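Local coordinates for sensor protein CpxA (Vibrio parahaemolyticus, PDB 3V67) that probably acts as a membrane-bound sensor histidine kinase of a two-component system, seen here as its PAS-fold periplasmic sensor domain, at residues R57-D62 with F76-M81; Q82-S87 with R97-Y102; M103-V108 with V121-N126. All coordinates share one frame; numbering follows the deposited sequence.

Contact 1. Residues R57-D62 with F76-M81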
loop_
_atom_site.group_PDB
_atom_site.type_symbol
_atom_site.label_atom_id
_atom_site.label_comp_id
_atom_site.label_asym_id
_atom_site.label_seq_id
_atom_site.Cartn_x
_atom_site.Cartn_y
_atom_site.Cartn_z
ATOM N N ARG A 57 -9.734 -11.464 -9.907
ATOM C CA ARG A 57 -10.074 -11.798 -11.278
ATOM C C ARG A 57 -8.911 -11.527 -12.225
ATOM O O ARG A 57 -8.350 -10.439 -12.232
ATOM C CB ARG A 57 -11.296 -10.999 -11.722
ATOM C CG ARG A 57 -11.570 -11.112 -13.201
ATOM C CD ARG A 57 -12.873 -10.453 -13.588
ATOM N NE ARG A 57 -13.065 -10.522 -15.031
ATOM C CZ ARG A 57 -14.071 -9.948 -15.681
ATOM N NH1 ARG A 57 -14.986 -9.258 -15.012
ATOM N NH2 ARG A 57 -14.161 -10.064 -17.000
ATOM N N VAL A 58 -8.556 -12.519 -13.031
ATOM C CA VAL A 58 -7.472 -12.358 -13.991
ATOM C C VAL A 58 -7.974 -11.818 -15.332
ATOM O O VAL A 58 -8.895 -12.375 -15.925
ATOM C CB VAL A 58 -6.712 -13.682 -14.203
ATOM C CG1 VAL A 58 -5.718 -13.546 -15.335
ATOM C CG2 VAL A 58 -6.009 -14.097 -12.916
ATOM N N PHE A 59 -7.374 -10.720 -15.788
ATOM C CA PHE A 59 -7.696 -10.138 -17.089
ATOM C C PHE A 59 -6.522 -10.312 -18.045
ATOM O O PHE A 59 -5.388 -10.526 -17.622
ATOM C CB PHE A 59 -7.961 -8.639 -16.969
ATOM C CG PHE A 59 -9.307 -8.279 -16.400
ATOM C CD1 PHE A 59 -10.396 -8.067 -17.232
ATOM C CD2 PHE A 59 -9.471 -8.098 -15.036
ATOM C CE1 PHE A 59 -11.624 -7.702 -16.710
ATOM C CE2 PHE A 59 -10.698 -7.735 -14.510
ATOM C CZ PHE A 59 -11.774 -7.537 -15.348
ATOM N N PHE A 60 -6.795 -10.180 -19.337
ATOM C CA PHE A 60 -5.752 -10.267 -20.346
ATOM C C PHE A 60 -5.896 -9.157 -21.371
ATOM O O PHE A 60 -6.986 -8.633 -21.578
ATOM C CB PHE A 60 -5.794 -11.626 -21.046
ATOM C CG PHE A 60 -5.477 -12.781 -20.142
ATOM C CD1 PHE A 60 -4.165 -13.078 -19.816
ATOM C CD2 PHE A 60 -6.489 -13.569 -19.615
ATOM C CE1 PHE A 60 -3.866 -14.136 -18.978
ATOM C CE2 PHE A 60 -6.198 -14.630 -18.783
ATOM C CZ PHE A 60 -4.882 -14.915 -18.465
ATOM N N SER A 61 -4.787 -8.802 -22.009
ATOM C CA SER A 61 -4.817 -7.891 -23.141
ATOM C C SER A 61 -3.678 -8.243 -24.079
ATOM O O SER A 61 -2.818 -9.054 -23.736
ATOM C CB SER A 61 -4.683 -6.439 -22.683
ATOM O OG SER A 61 -3.320 -6.080 -22.507
ATOM N N ASP A 62 -3.677 -7.654 -25.269
ATOM C CA ASP A 62 -2.553 -7.830 -26.177
ATOM C C ASP A 62 -1.603 -6.645 -26.050
ATOM O O ASP A 62 -1.717 -5.852 -25.115
ATOM C CB ASP A 62 -3.015 -8.031 -27.629
ATOM C CG ASP A 62 -3.949 -6.935 -28.116
ATOM O OD1 ASP A 62 -3.787 -5.767 -27.705
ATOM O OD2 ASP A 62 -4.851 -7.247 -28.923
ATOM N N PHE A 76 -18.745 -3.399 -14.613
ATOM C CA PHE A 76 -17.889 -2.438 -13.925
ATOM C C PHE A 76 -16.410 -2.820 -13.988
ATOM O O PHE A 76 -15.566 -2.002 -14.362
ATOM C CB PHE A 76 -18.341 -2.281 -12.471
ATOM C CG PHE A 76 -17.296 -1.697 -11.572
ATOM C CD1 PHE A 76 -16.964 -0.355 -11.651
ATOM C CD2 PHE A 76 -16.648 -2.489 -10.641
ATOM C CE1 PHE A 76 -15.999 0.184 -10.822
ATOM C CE2 PHE A 76 -15.685 -1.957 -9.808
ATOM C CZ PHE A 76 -15.359 -0.619 -9.898
ATOM N N GLN A 77 -16.109 -4.065 -13.628
ATOM C CA GLN A 77 -14.744 -4.581 -13.684
ATOM C C GLN A 77 -14.170 -4.454 -15.093
ATOM O O GLN A 77 -12.978 -4.198 -15.274
ATOM C CB GLN A 77 -14.715 -6.044 -13.233
ATOM C CG GLN A 77 -15.282 -6.276 -11.839
ATOM C CD GLN A 77 -15.386 -7.746 -11.479
ATOM O OE1 GLN A 77 -15.314 -8.619 -12.345
ATOM N NE2 GLN A 77 -15.556 -8.028 -10.192
ATOM N N LEU A 78 -15.037 -4.620 -16.085
ATOM C CA LEU A 78 -14.639 -4.549 -17.485
ATOM C C LEU A 78 -14.281 -3.118 -17.890
ATOM O O LEU A 78 -13.274 -2.884 -18.571
ATOM C CB LEU A 78 -15.759 -5.101 -18.367
ATOM C CG LEU A 78 -15.387 -5.621 -19.753
ATOM C CD1 LEU A 78 -13.900 -5.925 -19.840
ATOM C CD2 LEU A 78 -16.204 -6.866 -20.060
ATOM N N ARG A 79 -15.110 -2.166 -17.465
ATOM C CA ARG A 79 -14.837 -0.751 -17.691
ATOM C C ARG A 79 -13.513 -0.346 -17.051
ATOM O O ARG A 79 -12.661 0.291 -17.687
ATOM C CB ARG A 79 -15.965 0.109 -17.120
ATOM C CG ARG A 79 -17.056 0.464 -18.116
ATOM C CD ARG A 79 -18.306 -0.366 -17.901
ATOM N NE ARG A 79 -18.784 -0.284 -16.524
ATOM C CZ ARG A 79 -20.052 -0.448 -16.164
ATOM N NH1 ARG A 79 -20.975 -0.693 -17.084
ATOM N NH2 ARG A 79 -20.401 -0.358 -14.887
ATOM N N ALA A 80 -13.350 -0.726 -15.786
ATOM C CA ALA A 80 -12.135 -0.420 -15.044
ATOM C C ALA A 80 -10.908 -0.993 -15.745
ATOM O O ALA A 80 -9.896 -0.307 -15.893
ATOM C CB ALA A 80 -12.235 -0.954 -13.620
ATOM N N MET A 81 -11.004 -2.246 -16.187
ATOM C CA MET A 81 -9.890 -2.887 -16.883
ATOM C C MET A 81 -9.531 -2.174 -18.180
ATOM O O MET A 81 -8.357 -1.909 -18.436
ATOM C CB MET A 81 -10.173 -4.365 -17.159
ATOM C CG MET A 81 -9.099 -5.042 -18.009
ATOM S SD MET A 81 -7.411 -4.804 -17.399
ATOM C CE MET A 81 -7.550 -5.422 -15.733
#
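The side chain of M81 lies against one face of the F59 ring, the methionine chain running back along the ring, opposite to the direction of F59's own side chain. M81 CB sits over the face, 3.8 Å from the ring centroid, a CH-pi contact. With CG anti to the backbone N (chi1 174°) and further bends at chi2 and chi3, the thioether curls back along the ring toward its root, where CE comes to 3.4 Å from F59 CD2. The sulfur stands obliquely to the ring, SD 4.7 Å from the centroid, which makes this a Met-aromatic contact as well. At the far end of the ring, F59 CZ approaches the carbonyl O of Q77 at 3.6 Å, while Q77 CB lies in the plane of the ring at its edge. L78 CD1 adds a looser apolar touch, 4.3 Å from F59 CE1.

R57 points the same way from two residues earlier. Its straight aliphatic chain carries the guanidinium past F59 CZ, which lies over one face of it. From there NH1 donates to Q77 OE1 at 2.8 Å with an N-H...O angle of 159°. The oxygen lies in the guanidinium plane and NH1 lies in the carbonyl plane, although the two flat groups are turned 60° apart.

M81 also packs on I104 of strand 102-112 and Y120 of strand 115-124. R57 and F59, alternate residues of strand 57-61, face helix 75-87, while F60, on the reverse side, meets helix 37-46: a helix packed against the antiparallel sheet, as in a PAS fold.

Contact 2. Residues Q82-S87 with R97-Y102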
loop_
_atom_site.group_PDB
_atom_site.type_symbol
_atom_site.label_atom_id
_atom_site.label_comp_id
_atom_site.label_asym_id
_atom_site.label_seq_id
_atom_site.Cartn_x
_atom_site.Cartn_y
_atom_site.Cartn_z
ATOM N N GLN A 82 -10.538 -1.869 -18.994
ATOM C CA GLN A 82 -10.299 -1.161 -20.249
ATOM C C GLN A 82 -9.592 0.165 -20.002
ATOM O O GLN A 82 -8.571 0.478 -20.640
ATOM C CB GLN A 82 -11.610 -0.927 -20.997
ATOM C CG GLN A 82 -11.498 0.036 -22.174
ATOM C CD GLN A 82 -10.785 -0.562 -23.379
ATOM O OE1 GLN A 82 -10.218 -1.653 -23.309
ATOM N NE2 GLN A 82 -10.820 0.154 -24.496
ATOM N N ASN A 83 -10.137 0.935 -19.063
ATOM C CA ASN A 83 -9.523 2.197 -18.682
ATOM C C ASN A 83 -8.068 2.012 -18.269
ATOM O O ASN A 83 -7.199 2.772 -18.695
ATOM C CB ASN A 83 -10.309 2.869 -17.558
ATOM C CG ASN A 83 -9.734 4.219 -17.177
ATOM O OD1 ASN A 83 -8.840 4.311 -16.338
ATOM N ND2 ASN A 83 -10.240 5.276 -17.804
ATOM N N PHE A 84 -7.807 0.993 -17.451
ATOM C CA PHE A 84 -6.451 0.704 -16.993
ATOM C C PHE A 84 -5.515 0.445 -18.162
ATOM O O PHE A 84 -4.419 1.007 -18.228
ATOM C CB PHE A 84 -6.434 -0.495 -16.039
ATOM C CG PHE A 84 -5.087 -0.760 -15.425
ATOM C CD1 PHE A 84 -4.712 -0.130 -14.250
ATOM C CD2 PHE A 84 -4.195 -1.638 -16.022
ATOM C CE1 PHE A 84 -3.474 -0.369 -13.682
ATOM C CE2 PHE A 84 -2.957 -1.879 -15.459
ATOM C CZ PHE A 84 -2.597 -1.243 -14.286
ATOM N N VAL A 85 -5.953 -0.411 -19.081
ATOM C CA VAL A 85 -5.151 -0.774 -20.242
ATOM C C VAL A 85 -4.805 0.450 -21.082
ATOM O O VAL A 85 -3.654 0.623 -21.493
ATOM C CB VAL A 85 -5.864 -1.822 -21.119
ATOM C CG1 VAL A 85 -5.129 -2.010 -22.439
ATOM C CG2 VAL A 85 -5.983 -3.143 -20.374
ATOM N N THR A 86 -5.790 1.308 -21.328
ATOM C CA THR A 86 -5.523 2.511 -22.115
ATOM C C THR A 86 -4.801 3.600 -21.313
ATOM O O THR A 86 -4.355 4.598 -21.878
ATOM C CB THR A 86 -6.807 3.087 -22.750
ATOM O OG1 THR A 86 -7.812 3.254 -21.742
ATOM C CG2 THR A 86 -7.330 2.153 -23.833
ATOM N N SER A 87 -4.682 3.400 -20.001
ATOM C CA SER A 87 -4.025 4.377 -19.131
ATOM C C SER A 87 -2.547 4.074 -18.886
ATOM O O SER A 87 -1.843 4.878 -18.275
ATOM C CB SER A 87 -4.743 4.467 -17.782
ATOM O OG SER A 87 -6.117 4.763 -17.944
ATOM N N ARG A 97 -3.897 0.732 -10.105
ATOM C CA ARG A 97 -4.800 1.879 -10.064
ATOM C C ARG A 97 -6.091 1.514 -9.340
ATOM O O ARG A 97 -6.602 0.404 -9.492
ATOM C CB ARG A 97 -5.133 2.361 -11.477
ATOM C CG ARG A 97 -4.055 3.216 -12.126
ATOM C CD ARG A 97 -4.464 3.640 -13.532
ATOM N NE ARG A 97 -3.812 4.880 -13.939
ATOM C CZ ARG A 97 -2.654 4.941 -14.589
ATOM N NH1 ARG A 97 -2.010 3.827 -14.910
ATOM N NH2 ARG A 97 -2.140 6.118 -14.919
ATOM N N LEU A 98 -6.624 2.450 -8.562
ATOM C CA LEU A 98 -7.850 2.204 -7.812
ATOM C C LEU A 98 -9.073 2.784 -8.515
ATOM O O LEU A 98 -9.135 3.978 -8.799
ATOM C CB LEU A 98 -7.738 2.763 -6.392
ATOM C CG LEU A 98 -8.880 2.404 -5.439
ATOM C CD1 LEU A 98 -8.993 0.897 -5.281
ATOM C CD2 LEU A 98 -8.677 3.073 -4.087
ATOM N N TYR A 99 -10.040 1.919 -8.792
ATOM C CA TYR A 99 -11.296 2.314 -9.417
ATOM C C TYR A 99 -12.436 2.125 -8.425
ATOM O O TYR A 99 -13.005 1.037 -8.315
ATOM C CB TYR A 99 -11.545 1.488 -10.679
ATOM C CG TYR A 99 -10.551 1.764 -11.784
ATOM C CD1 TYR A 99 -10.819 2.719 -12.757
ATOM C CD2 TYR A 99 -9.343 1.081 -11.848
ATOM C CE1 TYR A 99 -9.918 2.982 -13.762
ATOM C CE2 TYR A 99 -8.434 1.337 -12.851
ATOM C CZ TYR A 99 -8.726 2.289 -13.807
ATOM O OH TYR A 99 -7.822 2.551 -14.813
ATOM N N GLY A 100 -12.762 3.189 -7.698
ATOM C CA GLY A 100 -13.714 3.101 -6.609
ATOM C C GLY A 100 -13.119 2.281 -5.481
ATOM O O GLY A 100 -12.286 2.765 -4.718
ATOM N N ARG A 101 -13.542 1.027 -5.386
ATOM C CA ARG A 101 -13.009 0.111 -4.388
ATOM C C ARG A 101 -12.337 -1.072 -5.073
ATOM O O ARG A 101 -11.950 -2.039 -4.419
ATOM C CB ARG A 101 -14.125 -0.385 -3.466
ATOM C CG ARG A 101 -14.671 0.667 -2.509
ATOM C CD ARG A 101 -13.866 0.721 -1.219
ATOM N NE ARG A 101 -14.474 1.612 -0.232
ATOM C CZ ARG A 101 -15.439 1.252 0.611
ATOM N NH1 ARG A 101 -15.915 0.014 0.587
ATOM N NH2 ARG A 101 -15.931 2.130 1.474
ATOM N N TYR A 102 -12.200 -0.988 -6.393
ATOM C CA TYR A 102 -11.638 -2.084 -7.176
ATOM C C TYR A 102 -10.248 -1.747 -7.704
ATOM O O TYR A 102 -10.101 -0.957 -8.634
ATOM C CB TYR A 102 -12.569 -2.432 -8.337
ATOM C CG TYR A 102 -12.281 -3.763 -8.996
ATOM C CD1 TYR A 102 -12.476 -4.955 -8.309
ATOM C CD2 TYR A 102 -11.832 -3.829 -10.309
ATOM C CE1 TYR A 102 -12.221 -6.173 -8.907
ATOM C CE2 TYR A 102 -11.576 -5.045 -10.917
ATOM C CZ TYR A 102 -11.773 -6.214 -10.210
ATOM O OH TYR A 102 -11.521 -7.428 -10.808
#
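The Y99 ring meets helix 75-87 at its edge, where N83 OD1 lies in the ring plane; the amide of N83 is turned 80° to it. The F84 ring is likewise met at its edge, by R97 CB in its plane, 3.8 Å from F84 CD1. The R97 guanidinium is touched over a face instead: S87 CB sits above its centre, 3.8 Å from R97 CZ.

Y99 OH donates to N83 OD1 along a lone pair in the carbonyl plane, with a C=O...O angle of 130°. The separation, 2.5 Å between Y99 OH and N83 OD1, is short. N83 CG is anti to the backbone N (chi1 -177°), which carries the amide out to the phenol. F84 N also lies near the phenol oxygen, but its angle is too poor for a hydrogen bond.

The aliphatic chain of R97 runs along the edge of the F84 ring, CD lying 3.8 Å from F84 CD1, before the guanidinium reaches S87; E89 offers it a long, weak ion pair beyond. The chemistry is therefore divided: one directional phenol-to-amide bond ties the C-terminal half of helix 75-87 to strand 95-99 of the PAS-fold sheet, while the arginine contributes mainly through its hydrocarbon chain and the face of its charged group.

Contact 3. Residues M103-V108 with V121-N126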
loop_
_atom_site.group_PDB
_atom_site.type_symbol
_atom_site.label_atom_id
_atom_site.label_comp_id
_atom_site.label_asym_id
_atom_site.label_seq_id
_atom_site.Cartn_x
_atom_site.Cartn_y
_atom_site.Cartn_z
ATOM N N MET A 103 -9.231 -2.352 -7.102
ATOM C CA MET A 103 -7.850 -2.144 -7.520
ATOM C C MET A 103 -7.494 -3.027 -8.712
ATOM O O MET A 103 -7.908 -4.183 -8.789
ATOM C CB MET A 103 -6.894 -2.448 -6.365
ATOM C CG MET A 103 -5.444 -2.096 -6.656
ATOM S SD MET A 103 -5.132 -0.331 -6.479
ATOM C CE MET A 103 -5.103 -0.190 -4.700
ATOM N N ILE A 104 -6.721 -2.479 -9.640
ATOM C CA ILE A 104 -6.267 -3.235 -10.797
ATOM C C ILE A 104 -4.759 -3.127 -10.965
ATOM O O ILE A 104 -4.210 -2.024 -10.998
ATOM C CB ILE A 104 -6.961 -2.762 -12.078
ATOM C CG1 ILE A 104 -8.418 -3.230 -12.081
ATOM C CG2 ILE A 104 -6.227 -3.282 -13.302
ATOM C CD1 ILE A 104 -9.168 -2.871 -13.329
ATOM N N ALA A 105 -4.096 -4.276 -11.072
ATOM C CA ALA A 105 -2.641 -4.311 -11.156
ATOM C C ALA A 105 -2.143 -4.993 -12.429
ATOM O O ALA A 105 -2.689 -6.009 -12.860
ATOM C CB ALA A 105 -2.062 -4.998 -9.922
ATOM N N GLY A 106 -1.097 -4.427 -13.022
ATOM C CA GLY A 106 -0.496 -4.984 -14.224
ATOM C C GLY A 106 0.196 -3.926 -15.067
ATOM O O GLY A 106 0.340 -2.782 -14.638
ATOM N N PRO A 107 0.633 -4.299 -16.278
ATOM C CA PRO A 107 0.529 -5.651 -16.823
ATOM C C PRO A 107 1.770 -6.465 -16.505
ATOM O O PRO A 107 2.816 -5.881 -16.216
ATOM C CB PRO A 107 0.488 -5.394 -18.326
ATOM C CG PRO A 107 1.371 -4.206 -18.507
ATOM C CD PRO A 107 1.153 -3.347 -17.278
ATOM N N VAL A 108 1.658 -7.790 -16.567
ATOM C CA VAL A 108 2.842 -8.649 -16.571
ATOM C C VAL A 108 2.814 -9.516 -17.824
ATOM O O VAL A 108 1.759 -10.005 -18.213
ATOM C CB VAL A 108 2.950 -9.537 -15.300
ATOM C CG1 VAL A 108 3.132 -8.671 -14.060
ATOM C CG2 VAL A 108 1.737 -10.442 -15.150
ATOM N N VAL A 121 -4.501 -8.291 -12.872
ATOM C CA VAL A 121 -5.297 -8.828 -11.775
ATOM C C VAL A 121 -6.152 -7.734 -11.144
ATOM O O VAL A 121 -5.638 -6.705 -10.707
ATOM C CB VAL A 121 -4.414 -9.492 -10.689
ATOM C CG1 VAL A 121 -5.268 -9.978 -9.536
ATOM C CG2 VAL A 121 -3.617 -10.645 -11.275
ATOM N N GLY A 122 -7.460 -7.961 -11.112
ATOM C CA GLY A 122 -8.383 -7.055 -10.463
ATOM C C GLY A 122 -8.831 -7.643 -9.143
ATOM O O GLY A 122 -8.989 -8.853 -9.017
ATOM N N PHE A 123 -9.022 -6.787 -8.149
ATOM C CA PHE A 123 -9.429 -7.241 -6.828
ATOM C C PHE A 123 -9.945 -6.065 -6.024
ATOM O O PHE A 123 -9.325 -5.008 -6.009
ATOM C CB PHE A 123 -8.260 -7.914 -6.101
ATOM C CG PHE A 123 -7.003 -7.088 -6.065
ATOM C CD1 PHE A 123 -6.742 -6.242 -4.999
ATOM C CD2 PHE A 123 -6.076 -7.171 -7.091
ATOM C CE1 PHE A 123 -5.585 -5.483 -4.964
ATOM C CE2 PHE A 123 -4.916 -6.414 -7.062
ATOM C CZ PHE A 123 -4.670 -5.572 -5.997
ATOM N N LYS A 124 -11.083 -6.239 -5.364
ATOM C CA LYS A 124 -11.654 -5.145 -4.589
ATOM C C LYS A 124 -10.776 -4.809 -3.386
ATOM O O LYS A 124 -10.224 -5.694 -2.728
ATOM C CB LYS A 124 -13.103 -5.428 -4.177
ATOM C CG LYS A 124 -13.272 -6.302 -2.949
ATOM C CD LYS A 124 -14.201 -5.636 -1.939
ATOM C CE LYS A 124 -15.537 -5.262 -2.566
ATOM N NZ LYS A 124 -16.401 -4.507 -1.619
ATOM N N TRP A 125 -10.639 -3.517 -3.125
ATOM C CA TRP A 125 -9.728 -3.031 -2.104
ATOM C C TRP A 125 -10.521 -2.345 -0.999
ATOM O O TRP A 125 -11.218 -1.360 -1.247
ATOM C CB TRP A 125 -8.735 -2.061 -2.741
ATOM C CG TRP A 125 -7.513 -1.840 -1.938
ATOM C CD1 TRP A 125 -6.608 -2.786 -1.547
ATOM C CD2 TRP A 125 -7.033 -0.595 -1.431
ATOM N NE1 TRP A 125 -5.600 -2.209 -0.817
ATOM C CE2 TRP A 125 -5.831 -0.857 -0.743
ATOM C CE3 TRP A 125 -7.497 0.723 -1.498
ATOM C CZ2 TRP A 125 -5.098 0.143 -0.110
ATOM C CZ3 TRP A 125 -6.764 1.715 -0.872
ATOM C CH2 TRP A 125 -5.578 1.422 -0.192
ATOM N N ASN A 126 -10.411 -2.865 0.220
ATOM C CA ASN A 126 -11.296 -2.445 1.307
ATOM C C ASN A 126 -10.744 -1.479 2.343
ATOM O O ASN A 126 -10.670 -1.819 3.525
ATOM C CB ASN A 126 -11.896 -3.657 2.014
ATOM C CG ASN A 126 -13.012 -4.285 1.223
ATOM O OD1 ASN A 126 -13.930 -3.603 0.770
ATOM N ND2 ASN A 126 -12.936 -5.593 1.042
#
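Four backbone hydrogen bonds join M103 to F123 and A105 to V121, each pair exchanging two in the manner of hydrogen-bonded antiparallel partners. A105 N donates to V121 O at 2.9 Å and nearly straight, 167° at the hydrogen. The bond from M103 N to F123 O is just as long but more bent, at 136°, with the donor well above the carbonyl plane. Between these pairs, I104 and G122 form a non-hydrogen-bonded pair whose CA atoms approach to 4.4 Å. Here the alpha carbons contribute CA-H...O contacts, G122 CA to M103 O at 3.4 Å and I104 CA to V121 O.

On the face carrying M103, A105, V121 and F123, M103 does most of the packing. A chi1 of 52° turns the F123 ring to lie beside the M103 side chain, both pointing the same way; M103 CB lies over its face, 3.6 Å from F123 CE1, while A105 CB approaches its edge. The bent methionine then sets its terminal methyl over the W125 indole, CE 3.8 Å from W125 CD2, although that tryptophan is poorly ordered.

I104 points to the reverse side, where A80 and M81 of helix 75-87 pack on it. M103 also touches L98 of the adjoining strand 95-99, and A105 meets I20 of helix 14-30. This hairpin end thus has a helix on either face, with strands 95-99 and 57-61 flanking it in the sheet.

From the N terminus, contact 1 comes first: the chain leaves strand 57-61, passes strand 67-68 and returns on helix 75-87, closing a loop of 13 residues between the segments. The same helix runs straight on into contact 2, which closes a shorter loop onto strand 95-99. A tight turn then leads into strand 102-112, and contact 3 closes the hairpin with strand 115-124. The three follow in series, with none enclosing or crossing another. Backbone pairing in the sheet joins the contacts: R57 with G122, and R97 with I104. Helix 75-87 thus packs on strands 57-61 and 95-99, with the contact 3 hairpin between those strands in the sheet.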